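Long-range contacts in magnesium and cobalt efflux protein CorC (Neisseria meningitidis serogroup B, PDB 3OI8), which probably takes part in magnesium and cobalt transport and binds adenosine through its CBS-pair domain, the bulk of this fragment: residues L38-M44 with V115-L121; R47-V52 with D80-V84; S72-V76 with H134-V138. All blocks are in the same frame, centred on the assembly; numbering follows the deposited sequence.

Contact 1: residues L38-M44 with V115-L121; sequences LEVRDAM and VPEGKSL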
loop_
_atom_site.group_PDB
_atom_site.type_symbol
_atom_site.label_atom_id
_atom_site.label_comp_id
_atom_site.label_asym_id
_atom_site.label_seq_id
_atom_site.Cartn_x
_atom_site.Cartn_y
_atom_site.Cartn_z
ATOM N N LEU A 38 11.441 2.546 -14.837
ATOM C CA LEU A 38 12.121 2.039 -13.653
ATOM C C LEU A 38 12.042 0.525 -13.532
ATOM O O LEU A 38 11.076 -0.111 -13.980
ATOM C CB LEU A 38 11.533 2.672 -12.398
ATOM C CG LEU A 38 11.548 4.190 -12.243
ATOM C CD1 LEU A 38 10.790 4.551 -10.969
ATOM C CD2 LEU A 38 12.968 4.728 -12.196
ATOM N N GLU A 39 13.055 -0.042 -12.894
ATOM C CA GLU A 39 13.100 -1.471 -12.657
ATOM C C GLU A 39 13.185 -1.746 -11.158
ATOM O O GLU A 39 13.419 -0.835 -10.362
ATOM C CB GLU A 39 14.309 -2.086 -13.379
ATOM C CG GLU A 39 14.355 -1.780 -14.870
ATOM C CD GLU A 39 15.514 -2.462 -15.582
ATOM O OE1 GLU A 39 16.642 -2.451 -15.041
ATOM O OE2 GLU A 39 15.292 -3.012 -16.687
ATOM N N VAL A 40 12.997 -3.007 -10.783
ATOM C CA VAL A 40 13.120 -3.415 -9.383
ATOM C C VAL A 40 14.395 -2.853 -8.767
ATOM O O VAL A 40 14.371 -2.344 -7.659
ATOM C CB VAL A 40 13.079 -4.952 -9.247
ATOM C CG1 VAL A 40 13.543 -5.380 -7.864
ATOM C CG2 VAL A 40 11.668 -5.465 -9.532
ATOM N N ARG A 41 15.500 -2.922 -9.514
ATOM C CA ARG A 41 16.787 -2.356 -9.097
ATOM C C ARG A 41 16.662 -0.981 -8.475
ATOM O O ARG A 41 17.366 -0.650 -7.517
ATOM C CB ARG A 41 17.712 -2.188 -10.305
ATOM C CG ARG A 41 18.382 -3.433 -10.776
ATOM C CD ARG A 41 19.627 -3.098 -11.588
ATOM N NE ARG A 41 20.134 -4.288 -12.255
ATOM C CZ ARG A 41 19.642 -4.739 -13.402
ATOM N NH1 ARG A 41 18.649 -4.085 -13.988
ATOM N NH2 ARG A 41 20.138 -5.836 -13.963
ATOM N N ASP A 42 15.793 -0.161 -9.059
ATOM C CA ASP A 42 15.719 1.247 -8.700
ATOM C C ASP A 42 14.961 1.520 -7.392
ATOM O O ASP A 42 15.033 2.626 -6.855
ATOM C CB ASP A 42 15.100 2.047 -9.863
ATOM C CG ASP A 42 15.875 1.874 -11.176
ATOM O OD1 ASP A 42 17.087 2.189 -11.204
ATOM O OD2 ASP A 42 15.276 1.418 -12.180
ATOM N N ALA A 43 14.239 0.523 -6.878
ATOM C CA ALA A 43 13.367 0.743 -5.719
ATOM C C ALA A 43 13.647 -0.213 -4.572
ATOM O O ALA A 43 13.073 -0.081 -3.495
ATOM C CB ALA A 43 11.880 0.643 -6.119
HETATM N N MSE A 44 14.530 -1.173 -4.802
HETATM C CA MSE A 44 14.773 -2.211 -3.809
HETATM C C MSE A 44 15.630 -1.763 -2.628
HETATM O O MSE A 44 16.385 -0.788 -2.708
HETATM C CB MSE A 44 15.405 -3.438 -4.462
HETATM C CG MSE A 44 16.802 -3.187 -4.988
HETATM SE SE MSE A 44 17.647 -4.858 -5.504
HETATM C CE MSE A 44 19.059 -4.129 -6.633
ATOM N N VAL A 115 11.769 -12.165 -7.490
ATOM C CA VAL A 115 11.828 -11.428 -8.760
ATOM C C VAL A 115 13.267 -11.020 -9.050
ATOM O O VAL A 115 14.038 -10.792 -8.113
ATOM C CB VAL A 115 10.973 -10.147 -8.724
ATOM C CG1 VAL A 115 9.482 -10.477 -8.536
ATOM C CG2 VAL A 115 11.459 -9.215 -7.619
ATOM N N PRO A 116 13.630 -10.907 -10.346
ATOM C CA PRO A 116 14.962 -10.431 -10.771
ATOM C C PRO A 116 15.050 -8.910 -10.726
ATOM O O PRO A 116 14.019 -8.235 -10.721
ATOM C CB PRO A 116 15.068 -10.888 -12.231
ATOM C CG PRO A 116 13.659 -11.325 -12.642
ATOM C CD PRO A 116 12.720 -11.110 -11.486
ATOM N N GLU A 117 16.267 -8.380 -10.708
ATOM C CA GLU A 117 16.487 -6.942 -10.567
ATOM C C GLU A 117 16.011 -6.165 -11.792
ATOM O O GLU A 117 15.730 -4.963 -11.711
ATOM C CB GLU A 117 17.984 -6.654 -10.356
ATOM C CG GLU A 117 18.623 -7.314 -9.141
ATOM C CD GLU A 117 20.116 -7.001 -9.020
ATOM O OE1 GLU A 117 20.607 -6.131 -9.777
ATOM O OE2 GLU A 117 20.797 -7.625 -8.174
ATOM N N GLY A 118 15.939 -6.850 -12.931
ATOM C CA GLY A 118 15.641 -6.192 -14.198
ATOM C C GLY A 118 14.150 -6.049 -14.466
ATOM O O GLY A 118 13.738 -5.427 -15.432
ATOM N N LYS A 119 13.327 -6.628 -13.602
ATOM C CA LYS A 119 11.887 -6.578 -13.800
ATOM C C LYS A 119 11.340 -5.141 -13.728
ATOM O O LYS A 119 11.723 -4.362 -12.852
ATOM C CB LYS A 119 11.196 -7.479 -12.778
ATOM C CG LYS A 119 9.681 -7.494 -12.922
ATOM C CD LYS A 119 9.055 -8.180 -11.737
ATOM C CE LYS A 119 8.640 -9.578 -12.088
ATOM N NZ LYS A 119 7.459 -9.581 -12.980
ATOM N N SER A 120 10.446 -4.788 -14.649
ATOM C CA SER A 120 9.882 -3.437 -14.654
ATOM C C SER A 120 9.001 -3.210 -13.434
ATOM O O SER A 120 8.275 -4.108 -13.016
ATOM C CB SER A 120 9.071 -3.186 -15.933
ATOM O OG SER A 120 7.773 -3.746 -15.834
ATOM N N LEU A 121 9.069 -2.011 -12.864
ATOM C CA LEU A 121 8.204 -1.658 -11.749
ATOM C C LEU A 121 6.725 -1.695 -12.119
ATOM O O LEU A 121 5.884 -2.008 -11.272
ATOM C CB LEU A 121 8.569 -0.295 -11.165
ATOM C CG LEU A 121 9.879 -0.170 -10.390
ATOM C CD1 LEU A 121 9.920 1.167 -9.664
ATOM C CD2 LEU A 121 10.048 -1.316 -9.402
#

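Contact 2: residues R47-V52 with D80-V84; sequences RSRMNV and DKDEV. With ADN (adenosine), chain C.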
loop_
_atom_site.group_PDB
_atom_site.type_symbol
_atom_site.label_atom_id
_atom_site.label_comp_id
_atom_site.label_asym_id
_atom_site.label_seq_id
_atom_site.Cartn_x
_atom_site.Cartn_y
_atom_site.Cartn_z
ATOM N N ARG A 47 20.450 -6.226 -0.048
ATOM C CA ARG A 47 20.568 -7.349 0.898
ATOM C C ARG A 47 21.167 -6.977 2.251
ATOM O O ARG A 47 20.583 -7.246 3.299
ATOM C CB ARG A 47 21.396 -8.484 0.289
ATOM C CG ARG A 47 21.595 -9.683 1.209
ATOM C CD ARG A 47 22.639 -10.644 0.618
ATOM N NE ARG A 47 23.962 -10.029 0.474
ATOM C CZ ARG A 47 24.443 -9.518 -0.663
ATOM N NH1 ARG A 47 23.709 -9.540 -1.768
ATOM N NH2 ARG A 47 25.667 -8.990 -0.708
ATOM N N SER A 48 22.342 -6.367 2.235
ATOM C CA SER A 48 23.031 -6.068 3.481
ATOM C C SER A 48 22.252 -5.106 4.387
ATOM O O SER A 48 22.641 -4.885 5.527
ATOM C CB SER A 48 24.457 -5.558 3.214
ATOM O OG SER A 48 24.489 -4.644 2.125
ATOM N N ARG A 49 21.144 -4.556 3.893
ATOM C CA ARG A 49 20.353 -3.598 4.676
ATOM C C ARG A 49 18.944 -4.075 5.054
ATOM O O ARG A 49 18.206 -3.364 5.749
ATOM C CB ARG A 49 20.247 -2.260 3.934
ATOM C CG ARG A 49 21.583 -1.567 3.746
ATOM C CD ARG A 49 21.432 -0.250 2.995
ATOM N NE ARG A 49 22.734 0.358 2.724
ATOM C CZ ARG A 49 22.911 1.475 2.025
ATOM N NH1 ARG A 49 21.866 2.119 1.515
ATOM N NH2 ARG A 49 24.135 1.946 1.833
HETATM N N MSE A 50 18.552 -5.260 4.598
HETATM C CA MSE A 50 17.218 -5.757 4.932
HETATM C C MSE A 50 17.137 -6.115 6.409
HETATM O O MSE A 50 18.107 -6.609 6.978
HETATM C CB MSE A 50 16.911 -7.026 4.152
HETATM C CG MSE A 50 17.117 -6.930 2.677
HETATM SE SE MSE A 50 16.725 -8.670 1.937
HETATM C CE MSE A 50 18.080 -9.718 2.855
ATOM N N ASN A 51 15.975 -5.896 7.021
ATOM C CA ASN A 51 15.725 -6.383 8.372
ATOM C C ASN A 51 15.045 -7.741 8.280
ATOM O O ASN A 51 13.928 -7.833 7.765
ATOM C CB ASN A 51 14.836 -5.406 9.158
ATOM C CG ASN A 51 15.543 -4.102 9.487
ATOM O OD1 ASN A 51 14.987 -3.023 9.293
ATOM N ND2 ASN A 51 16.773 -4.197 9.989
ATOM N N VAL A 52 15.719 -8.791 8.760
ATOM C CA VAL A 52 15.192 -10.154 8.646
ATOM C C VAL A 52 14.979 -10.825 10.011
ATOM O O VAL A 52 15.497 -10.362 11.033
ATOM C CB VAL A 52 16.137 -11.044 7.810
ATOM C CG1 VAL A 52 16.324 -10.464 6.404
ATOM C CG2 VAL A 52 17.493 -11.191 8.516
ATOM N N ASP A 80 21.600 -17.843 6.403
ATOM C CA ASP A 80 21.976 -16.465 6.121
ATOM C C ASP A 80 20.982 -15.893 5.110
ATOM O O ASP A 80 19.986 -16.541 4.751
ATOM C CB ASP A 80 23.422 -16.365 5.596
ATOM C CG ASP A 80 23.645 -17.164 4.328
ATOM O OD1 ASP A 80 22.667 -17.410 3.589
ATOM O OD2 ASP A 80 24.808 -17.544 4.061
ATOM N N LYS A 81 21.248 -14.686 4.641
ATOM C CA LYS A 81 20.253 -13.991 3.829
ATOM C C LYS A 81 20.103 -14.582 2.432
ATOM O O LYS A 81 19.182 -14.220 1.696
ATOM C CB LYS A 81 20.554 -12.497 3.771
ATOM C CG LYS A 81 20.435 -11.821 5.117
ATOM C CD LYS A 81 20.731 -10.337 5.028
ATOM C CE LYS A 81 20.487 -9.672 6.373
ATOM N NZ LYS A 81 20.955 -8.268 6.331
ATOM N N ASP A 82 21.002 -15.494 2.067
ATOM C CA ASP A 82 20.865 -16.215 0.800
ATOM C C ASP A 82 19.952 -17.440 0.929
ATOM O O ASP A 82 19.715 -18.171 -0.039
ATOM C CB ASP A 82 22.251 -16.577 0.241
ATOM C CG ASP A 82 22.979 -15.352 -0.286
ATOM O OD1 ASP A 82 22.295 -14.498 -0.901
ATOM O OD2 ASP A 82 24.198 -15.214 -0.061
ATOM N N GLU A 83 19.435 -17.660 2.133
ATOM C CA GLU A 83 18.451 -18.715 2.331
ATOM C C GLU A 83 17.161 -18.129 2.915
ATOM O O GLU A 83 16.946 -18.195 4.121
ATOM C CB GLU A 83 19.014 -19.836 3.239
ATOM C CG GLU A 83 18.052 -21.012 3.341
ATOM C CD GLU A 83 18.534 -22.161 4.225
ATOM O OE1 GLU A 83 19.469 -21.977 5.039
ATOM O OE2 GLU A 83 17.953 -23.261 4.100
ATOM N N VAL A 84 16.323 -17.529 2.068
ATOM C CA VAL A 84 15.072 -16.936 2.544
ATOM C C VAL A 84 14.014 -18.028 2.538
ATOM O O VAL A 84 13.792 -18.675 1.519
ATOM C CB VAL A 84 14.599 -15.729 1.674
ATOM C CG1 VAL A 84 13.212 -15.218 2.165
ATOM C CG2 VAL A 84 15.606 -14.599 1.698
HETATM O "O5'" ADN C . 8.808 0.241 6.815
HETATM C "C5'" ADN C . 9.027 1.577 6.438
HETATM C "C4'" ADN C . 10.019 1.638 5.238
HETATM O "O4'" ADN C . 11.170 0.777 5.491
HETATM C "C3'" ADN C . 9.348 1.157 3.934
HETATM O "O3'" ADN C . 9.007 2.261 3.140
HETATM C "C2'" ADN C . 10.394 0.313 3.246
HETATM O "O2'" ADN C . 11.149 1.103 2.355
HETATM C "C1'" ADN C . 11.325 -0.148 4.367
HETATM N N9 ADN C . 11.026 -1.514 4.795
HETATM C C8 ADN C . 9.656 -2.135 5.025
HETATM N N7 ADN C . 9.874 -3.544 5.508
HETATM C C5 ADN C . 11.391 -3.786 5.585
HETATM C C6 ADN C . 12.231 -5.027 6.016
HETATM N N6 ADN C . 11.550 -6.231 6.492
HETATM N N1 ADN C . 13.687 -4.961 5.985
HETATM C C2 ADN C . 14.397 -3.691 5.538
HETATM N N3 ADN C . 13.574 -2.472 5.118
HETATM C C4 ADN C . 12.091 -2.537 5.149
#

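Contact 3: residues S72-V76 with H134-V138; sequences SRFPV and HMAIV. With ADN (adenosine), chain C.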
loop_
_atom_site.group_PDB
_atom_site.type_symbol
_atom_site.label_atom_id
_atom_site.label_comp_id
_atom_site.label_asym_id
_atom_site.label_seq_id
_atom_site.Cartn_x
_atom_site.Cartn_y
_atom_site.Cartn_z
ATOM N N SER A 72 6.096 -3.888 8.573
ATOM C CA SER A 72 4.930 -4.765 8.568
ATOM C C SER A 72 5.241 -6.188 8.122
ATOM O O SER A 72 4.564 -7.131 8.543
ATOM C CB SER A 72 3.823 -4.178 7.680
ATOM O OG SER A 72 3.351 -2.951 8.214
ATOM N N ARG A 73 6.246 -6.336 7.254
ATOM C CA ARG A 73 6.618 -7.652 6.704
ATOM C C ARG A 73 8.123 -7.866 6.792
ATOM O O ARG A 73 8.883 -6.916 6.641
ATOM C CB ARG A 73 6.159 -7.759 5.249
ATOM C CG ARG A 73 4.702 -8.170 5.125
ATOM C CD ARG A 73 4.046 -7.573 3.925
ATOM N NE ARG A 73 4.024 -6.121 4.022
ATOM C CZ ARG A 73 2.932 -5.398 4.239
ATOM N NH1 ARG A 73 3.025 -4.081 4.313
ATOM N NH2 ARG A 73 1.750 -5.988 4.373
ATOM N N PHE A 74 8.532 -9.115 7.042
ATOM C CA PHE A 74 9.940 -9.473 7.257
ATOM C C PHE A 74 10.288 -10.795 6.569
ATOM O O PHE A 74 9.609 -11.804 6.787
ATOM C CB PHE A 74 10.201 -9.654 8.757
ATOM C CG PHE A 74 9.892 -8.434 9.583
ATOM C CD1 PHE A 74 10.911 -7.603 10.017
ATOM C CD2 PHE A 74 8.592 -8.128 9.927
ATOM C CE1 PHE A 74 10.640 -6.476 10.783
ATOM C CE2 PHE A 74 8.309 -6.997 10.682
ATOM C CZ PHE A 74 9.331 -6.168 11.107
ATOM N N PRO A 75 11.353 -10.801 5.753
ATOM C CA PRO A 75 11.884 -12.078 5.254
ATOM C C PRO A 75 12.327 -12.917 6.444
ATOM O O PRO A 75 12.873 -12.374 7.396
ATOM C CB PRO A 75 13.148 -11.666 4.481
ATOM C CG PRO A 75 12.965 -10.195 4.183
ATOM C CD PRO A 75 12.162 -9.642 5.323
ATOM N N VAL A 76 12.115 -14.220 6.388
ATOM C CA VAL A 76 12.606 -15.101 7.440
ATOM C C VAL A 76 13.715 -15.952 6.824
ATOM O O VAL A 76 13.520 -16.514 5.748
ATOM C CB VAL A 76 11.491 -15.995 7.994
ATOM C CG1 VAL A 76 12.071 -17.057 8.953
ATOM C CG2 VAL A 76 10.434 -15.137 8.734
ATOM N N HIS A 134 2.673 -7.722 -1.034
ATOM C CA HIS A 134 3.254 -6.449 -0.596
ATOM C C HIS A 134 4.781 -6.406 -0.658
ATOM O O HIS A 134 5.382 -5.332 -0.678
ATOM C CB HIS A 134 2.802 -6.124 0.826
ATOM C CG HIS A 134 1.385 -5.659 0.907
ATOM N ND1 HIS A 134 0.355 -6.479 1.313
ATOM C CD2 HIS A 134 0.822 -4.465 0.605
ATOM C CE1 HIS A 134 -0.782 -5.807 1.265
ATOM N NE2 HIS A 134 -0.526 -4.582 0.840
HETATM N N MSE A 135 5.403 -7.576 -0.674
HETATM C CA MSE A 135 6.861 -7.636 -0.667
HETATM C C MSE A 135 7.338 -8.760 -1.577
HETATM O O MSE A 135 6.693 -9.803 -1.678
HETATM C CB MSE A 135 7.378 -7.816 0.774
HETATM C CG MSE A 135 8.840 -8.252 0.910
HETATM SE SE MSE A 135 9.405 -8.443 2.791
HETATM C CE MSE A 135 9.404 -6.553 3.302
ATOM N N ALA A 136 8.445 -8.527 -2.269
ATOM C CA ALA A 136 9.090 -9.600 -3.012
ATOM C C ALA A 136 10.566 -9.616 -2.647
ATOM O O ALA A 136 11.121 -8.609 -2.203
ATOM C CB ALA A 136 8.926 -9.408 -4.499
ATOM N N ILE A 137 11.193 -10.765 -2.840
ATOM C CA ILE A 137 12.623 -10.896 -2.602
ATOM C C ILE A 137 13.298 -10.807 -3.961
ATOM O O ILE A 137 12.896 -11.494 -4.900
ATOM C CB ILE A 137 12.945 -12.254 -1.968
ATOM C CG1 ILE A 137 12.193 -12.427 -0.631
ATOM C CG2 ILE A 137 14.471 -12.441 -1.869
ATOM C CD1 ILE A 137 12.540 -11.403 0.435
ATOM N N VAL A 138 14.308 -9.949 -4.069
ATOM C CA VAL A 138 15.005 -9.758 -5.328
ATOM C C VAL A 138 16.186 -10.716 -5.403
ATOM O O VAL A 138 16.969 -10.818 -4.461
ATOM C CB VAL A 138 15.459 -8.311 -5.464
ATOM C CG1 VAL A 138 16.096 -8.055 -6.848
ATOM C CG2 VAL A 138 14.251 -7.396 -5.224
HETATM O "O5'" ADN C . 8.808 0.241 6.815
HETATM C "C5'" ADN C . 9.027 1.577 6.438
HETATM C "C4'" ADN C . 10.019 1.638 5.238
HETATM O "O4'" ADN C . 11.170 0.777 5.491
HETATM C "C3'" ADN C . 9.348 1.157 3.934
HETATM O "O3'" ADN C . 9.007 2.261 3.140
HETATM C "C2'" ADN C . 10.394 0.313 3.246
HETATM O "O2'" ADN C . 11.149 1.103 2.355
HETATM C "C1'" ADN C . 11.325 -0.148 4.367
HETATM N N9 ADN C . 11.026 -1.514 4.795
HETATM C C8 ADN C . 9.656 -2.135 5.025
HETATM N N7 ADN C . 9.874 -3.544 5.508
HETATM C C5 ADN C . 11.391 -3.786 5.585
HETATM C C6 ADN C . 12.231 -5.027 6.016
HETATM N N6 ADN C . 11.550 -6.231 6.492
HETATM N N1 ADN C . 13.687 -4.961 5.985
HETATM C C2 ADN C . 14.397 -3.691 5.538
HETATM N N3 ADN C . 13.574 -2.472 5.118
HETATM C C4 ADN C . 12.091 -2.537 5.149
#

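Contact 1: residues L38-M44 with V115-L121
L121 sets its two methyl branches against the 38-44 loop and forms the apolar centre of this contact. Its CD1 meets L38 CB at 3.5 Å and also touches A43 CB, while CD2 lies against the backbone carbonyl of E39. CG stands beside the L121 backbone N (chi1 -70°), and from there the fork reaches L38 and A43 with one methyl and E39 with the other. V40 adds to the centre: its CG2 rests on K119 CB at 3.8 Å and more loosely on V115 CG2.

Around this centre the two backbones are laced together by a single beta bridge, E39 with S120, and three hydrogen bonds. L121 N gives an almost straight bond to L38 O (3.0 Å, 176°), approaching from above the carbonyl plane. V40 N donates to K119 O at 2.8 Å, with the donor nearly in line with the C=O bond, whereas R41 N takes an in-plane lone pair of E117 O.

At the outer edge lies a salt-bridge network in which R41 joins two glutamates. R41 NH1 pairs with E39 OE1 at 2.8 Å inside its own segment, and R41 NE reaches E117 OE1 at 3.1 Å. The latter bond is weak, its N-H...O angle only 123°; guanidinium and carboxylate planes stand nearly perpendicular, and E117 CB lies over one guanidinium face. The other E117 oxygen, OE2, is held by S146.

Both segments belong to CBS sequence ranges, the first to the earlier and the second to the later repeat, so the linker after helix 23-35 is tied to the second repeat. S120 caps helix 121-130, V40 and M44 lean on V138 of strand 135-139, and A43 and L121 both touch I154 of helix 151-154.

Contact 2: residues R47-V52 with D80-V84
K81 extends from a type I beta turn to join two loops of the first CBS repeat, a lysine-to-carbonyl contact beside the adenosine pocket. The turn runs from D80 to E83 in the beta hairpin of strands 73-77 and 84-89; the 47-52 loop leads from strand 45-46 to strand 53-54. An Asx turn lies within the type I turn, with D80 OD1 accepting from D82 N.

The lysine is stretched beyond CG, with chi2 to chi4 all near 180°, and this full extension carries its ammonium to the carbonyls of the 47-50 bend. There NZ donates to R47 O at 3.2 Å and, weakly, to M50 O. R47 O is gripped twice, since M50 N also bonds to it at 3.1 Å, and the two donors arrive from opposite faces of the carbonyl plane. A positive end lodged among these carbonyls would be expected to stabilise the bend.

Carbon packing steadies the lysine shaft. Selenomethionine M50 runs antiparallel to the lysine chain, bent at chi3 (-61°), and its CE presses on K81 CD at a tight 3.5 Å. R47 CG lies against K81 CB at 3.9 Å, and V52 CG2 touches CE. T145 of strand 145-150 receives the outer polar groups: its carbonyl accepts from R47 NH1, and its backbone N donates to D82 OD1.

The loop braced in this way presents its other side to the nucleoside. N51 OD1 is held by H71, itself a ligand contact, while the N51 backbone reads the adenine edge: N51 N donates to ADN N1 at 2.7 Å, and ADN N6 returns a bond to N51 O at 3.1 Å.

Contact 3: residues S72-V76 with H134-V138
The carbonyl oxygen R73 O receives the amino group of adenosine, ADN N6, at 2.8 Å, and the methyl of selenomethionine M135 closes on that same oxygen, CE lying 3.4 Å away. M135 thus joins ligand and strand. Its CG is anti to the backbone N (chi1 165°), which sends the chain toward strand 73-76; a bend at chi3 then brings CE to R73 O and within 3.8 Å of ADN N7. Its SE atom meets P75 CD at 3.9 Å.

The contact pairs strand 73-76 with strand 135-138, one from each of the two sheets of the CBS pair. Their axes come no closer than 8.7 Å and their directions differ by 37°, so the strands meet through side chains, not backbone hydrogen bonds. Farther along, P75 CG rests on I137 CD1 at 4.0 Å, and L148 packs on both P75 and M135.

At the opposite end the R73 guanidinium lies flat on H134, their centres 4.2 Å apart and planes at 21°. The overlap is shifted: NH2 sits over the imidazole, while H134 CB supports the guanidinium near its rim, and S72 CB covers the other face. Bends at chi2 and chi3 turn the arginine chain into this stack. The NH2 to ND1 approach is stacking and not a hydrogen bond. H134 NE2 instead bonds to E152 of the second subunit, which fixes the turn of the ring and brings a carboxylate of that subunit to it.

Chemically, the adenine amino group is shared between two main-chain oxygens, R73 O and N51 O, with M135 and P75 supplying apolar contacts beside it, while the stack at the strand ends couples the pocket wall to the subunit interface through H134 and E152 of the second subunit.

How the contacts relate
The three contacts illustrate how a CBS pair builds one nucleoside pocket from two repeats. Contacts 2 and 3, with centres about 10 Å apart, both touch the adenosine: the 47-52 loop and strand 73-76 meet directly, N51 O lying 3.5 Å from P75 CD, and D153 and H71 complete the polar grip on the ligand. Contact 1 stands farther off, about 15 Å from contact 3 and 17 Å from contact 2 between centres, with the A43 side chain about 9 Å from the ligand. It joins contact 3 through the sheet, where V115 N lies 2.9 Å from I137 O, and through V40 packing on V138. Along the chain, contact 2 is nested within the loop closed by contact 1.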